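PDB 5NH2: adenosine monophosphate-protein transferase from Bartonella henselae str. Houston-1, which transfers AMP from ATP to tyrosine or threonine residues of host target proteins through its Fic domain, as a secreted virulence factor. Local coordinates for residues A[272-277]-A[286-291]. Residues are numbered along the deposited sequence; the frame is centred on the assembly and turned at random.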
loop_
_atom_site.group_PDB
_atom_site.type_symbol
_atom_site.label_atom_id
_atom_site.label_comp_id
_atom_site.label_asym_id
_atom_site.label_seq_id
_atom_site.Cartn_x
_atom_site.Cartn_y
_atom_site.Cartn_z
ATOM N N ASP A 272 9.311 14.876 23.046
ATOM C CA ASP A 272 8.813 15.834 24.039
ATOM C C ASP A 272 7.846 15.204 25.029
ATOM O O ASP A 272 7.449 15.876 25.993
ATOM C CB ASP A 272 8.071 17.036 23.420
ATOM C CG ASP A 272 8.763 17.628 22.210
ATOM O OD1 ASP A 272 8.155 17.580 21.119
ATOM O OD2 ASP A 272 9.877 18.172 22.340
ATOM N N HIS A 273 7.396 13.974 24.790
ATOM C CA HIS A 273 6.512 13.307 25.739
ATOM C C HIS A 273 7.266 12.452 26.754
ATOM O O HIS A 273 6.646 11.920 27.691
ATOM C CB HIS A 273 5.474 12.464 24.985
ATOM C CG HIS A 273 4.565 13.275 24.107
ATOM N ND1 HIS A 273 3.745 12.708 23.153
ATOM C CD2 HIS A 273 4.350 14.610 24.038
ATOM C CE1 HIS A 273 3.064 13.658 22.536
ATOM N NE2 HIS A 273 3.409 14.822 23.055
ATOM N N LEU A 274 8.580 12.290 26.582
ATOM C CA LEU A 274 9.336 11.658 27.651
ATOM C C LEU A 274 9.602 12.671 28.759
ATOM O O LEU A 274 9.818 13.855 28.484
ATOM C CB LEU A 274 10.657 11.126 27.139
ATOM C CG LEU A 274 10.637 9.744 26.504
ATOM C CD1 LEU A 274 11.990 9.482 25.872
ATOM C CD2 LEU A 274 10.284 8.667 27.537
ATOM N N PRO A 275 9.558 12.251 30.015
ATOM C CA PRO A 275 10.047 13.117 31.071
ATOM C C PRO A 275 11.466 13.536 30.767
ATOM O O PRO A 275 12.329 12.677 30.530
ATOM C CB PRO A 275 9.977 12.218 32.313
ATOM C CG PRO A 275 8.867 11.239 32.010
ATOM C CD PRO A 275 8.922 11.018 30.520
ATOM N N PRO A 276 11.771 14.838 30.733
ATOM C CA PRO A 276 13.172 15.239 30.529
ATOM C C PRO A 276 14.107 14.735 31.623
ATOM O O PRO A 276 15.304 14.542 31.354
ATOM C CB PRO A 276 13.094 16.766 30.480
ATOM C CG PRO A 276 11.732 17.004 29.854
ATOM C CD PRO A 276 10.845 15.967 30.501
ATOM N N GLU A 277 13.589 14.480 32.835
ATOM C CA GLU A 277 14.343 13.798 33.881
ATOM C C GLU A 277 14.560 12.321 33.577
ATOM O O GLU A 277 15.443 11.709 34.182
ATOM C CB GLU A 277 13.647 13.942 35.244
ATOM C CG GLU A 277 13.449 15.374 35.708
ATOM C CD GLU A 277 14.247 15.715 36.954
ATOM O OE1 GLU A 277 13.669 15.703 38.062
ATOM O OE2 GLU A 277 15.457 15.997 36.834
ATOM N N ASP A 286 17.783 -0.167 28.253
ATOM C CA ASP A 286 17.118 0.113 29.514
ATOM C C ASP A 286 15.646 -0.276 29.413
ATOM O O ASP A 286 15.029 -0.203 28.345
ATOM C CB ASP A 286 17.278 1.595 29.874
ATOM C CG ASP A 286 18.715 1.959 30.320
ATOM O OD1 ASP A 286 19.721 1.421 29.785
ATOM O OD2 ASP A 286 18.834 2.811 31.223
ATOM N N LYS A 287 15.084 -0.721 30.529
ATOM C CA LYS A 287 13.678 -1.108 30.578
ATOM C C LYS A 287 12.856 0.098 31.021
ATOM O O LYS A 287 12.948 0.532 32.174
ATOM C CB LYS A 287 13.480 -2.285 31.533
ATOM C CG LYS A 287 14.288 -3.538 31.212
ATOM N N ILE A 288 12.043 0.642 30.121
ATOM C CA ILE A 288 11.243 1.803 30.483
ATOM C C ILE A 288 9.764 1.494 30.301
ATOM O O ILE A 288 9.374 0.607 29.529
ATOM C CB ILE A 288 11.630 3.078 29.696
ATOM C CG1 ILE A 288 10.930 3.146 28.349
ATOM C CG2 ILE A 288 13.131 3.161 29.497
ATOM C CD1 ILE A 288 11.043 4.516 27.730
ATOM N N THR A 289 8.946 2.228 31.057
ATOM C CA THR A 289 7.501 2.262 30.899
ATOM C C THR A 289 7.076 3.658 30.455
ATOM O O THR A 289 7.546 4.662 30.998
ATOM C CB THR A 289 6.796 1.887 32.196
ATOM O OG1 THR A 289 7.166 0.554 32.561
ATOM C CG2 THR A 289 5.307 1.928 32.003
ATOM N N PHE A 290 6.214 3.722 29.444
ATOM C CA PHE A 290 5.838 4.988 28.838
ATOM C C PHE A 290 4.338 4.991 28.624
ATOM O O PHE A 290 3.805 4.089 27.972
ATOM C CB PHE A 290 6.564 5.210 27.501
ATOM C CG PHE A 290 5.967 6.308 26.642
ATOM C CD1 PHE A 290 6.293 7.640 26.855
ATOM C CD2 PHE A 290 5.099 6.014 25.606
ATOM C CE1 PHE A 290 5.749 8.663 26.068
ATOM C CE2 PHE A 290 4.553 7.039 24.804
ATOM C CZ PHE A 290 4.876 8.362 25.042
ATOM N N THR A 291 3.668 6.003 29.165
ATOM C CA THR A 291 2.258 6.241 28.915
ATOM C C THR A 291 2.133 7.467 28.027
ATOM O O THR A 291 2.528 8.567 28.425
ATOM C CB THR A 291 1.494 6.452 30.218
ATOM O OG1 THR A 291 1.798 5.390 31.128
ATOM C CG2 THR A 291 0.011 6.463 29.941
#
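F290, on the strand 287-291, lays its ring against the backbone and side chains of H273 and L274 and buries more surface here than any other residue of the two segments. With CG anti to the backbone N (chi1 165°), the ring reaches across from the strand to the end of the short 3-10 segment at D272 and H273 and the connection that follows it. Its edge meets main chain: H273 O lies near the ring plane, 3.7 Å from F290 CE1, an approach that would suit the weakly positive rim of the ring. H273 adds its CB, 4.0 Å from the same F290 CE1, while its imidazole leads away from the strand. L274 touches both strand side chains with one methyl; L274 CD2 is 4.2 Å from F290 CD1, approaching the ring obliquely, and also 4.2 Å from I288 CD1. The L274 and F290 side chains cross at about a right angle. No hydrogen bond links the segments, and contact is apolar apart from that carbonyl. F258 of the strand 257-262 stacks edge-to-face with F290 and also touches L274, while L260 packs on both I288 and F290, continuing the apolar cluster into the sheet. The strand itself pairs through its backbone with the antiparallel strand 245-253. Within the intracellular delivery domain, away from the ATP site, the connection between strands 265-270 and 287-291 thus adds L274 to the apolar core, consistent with the OB fold of the family.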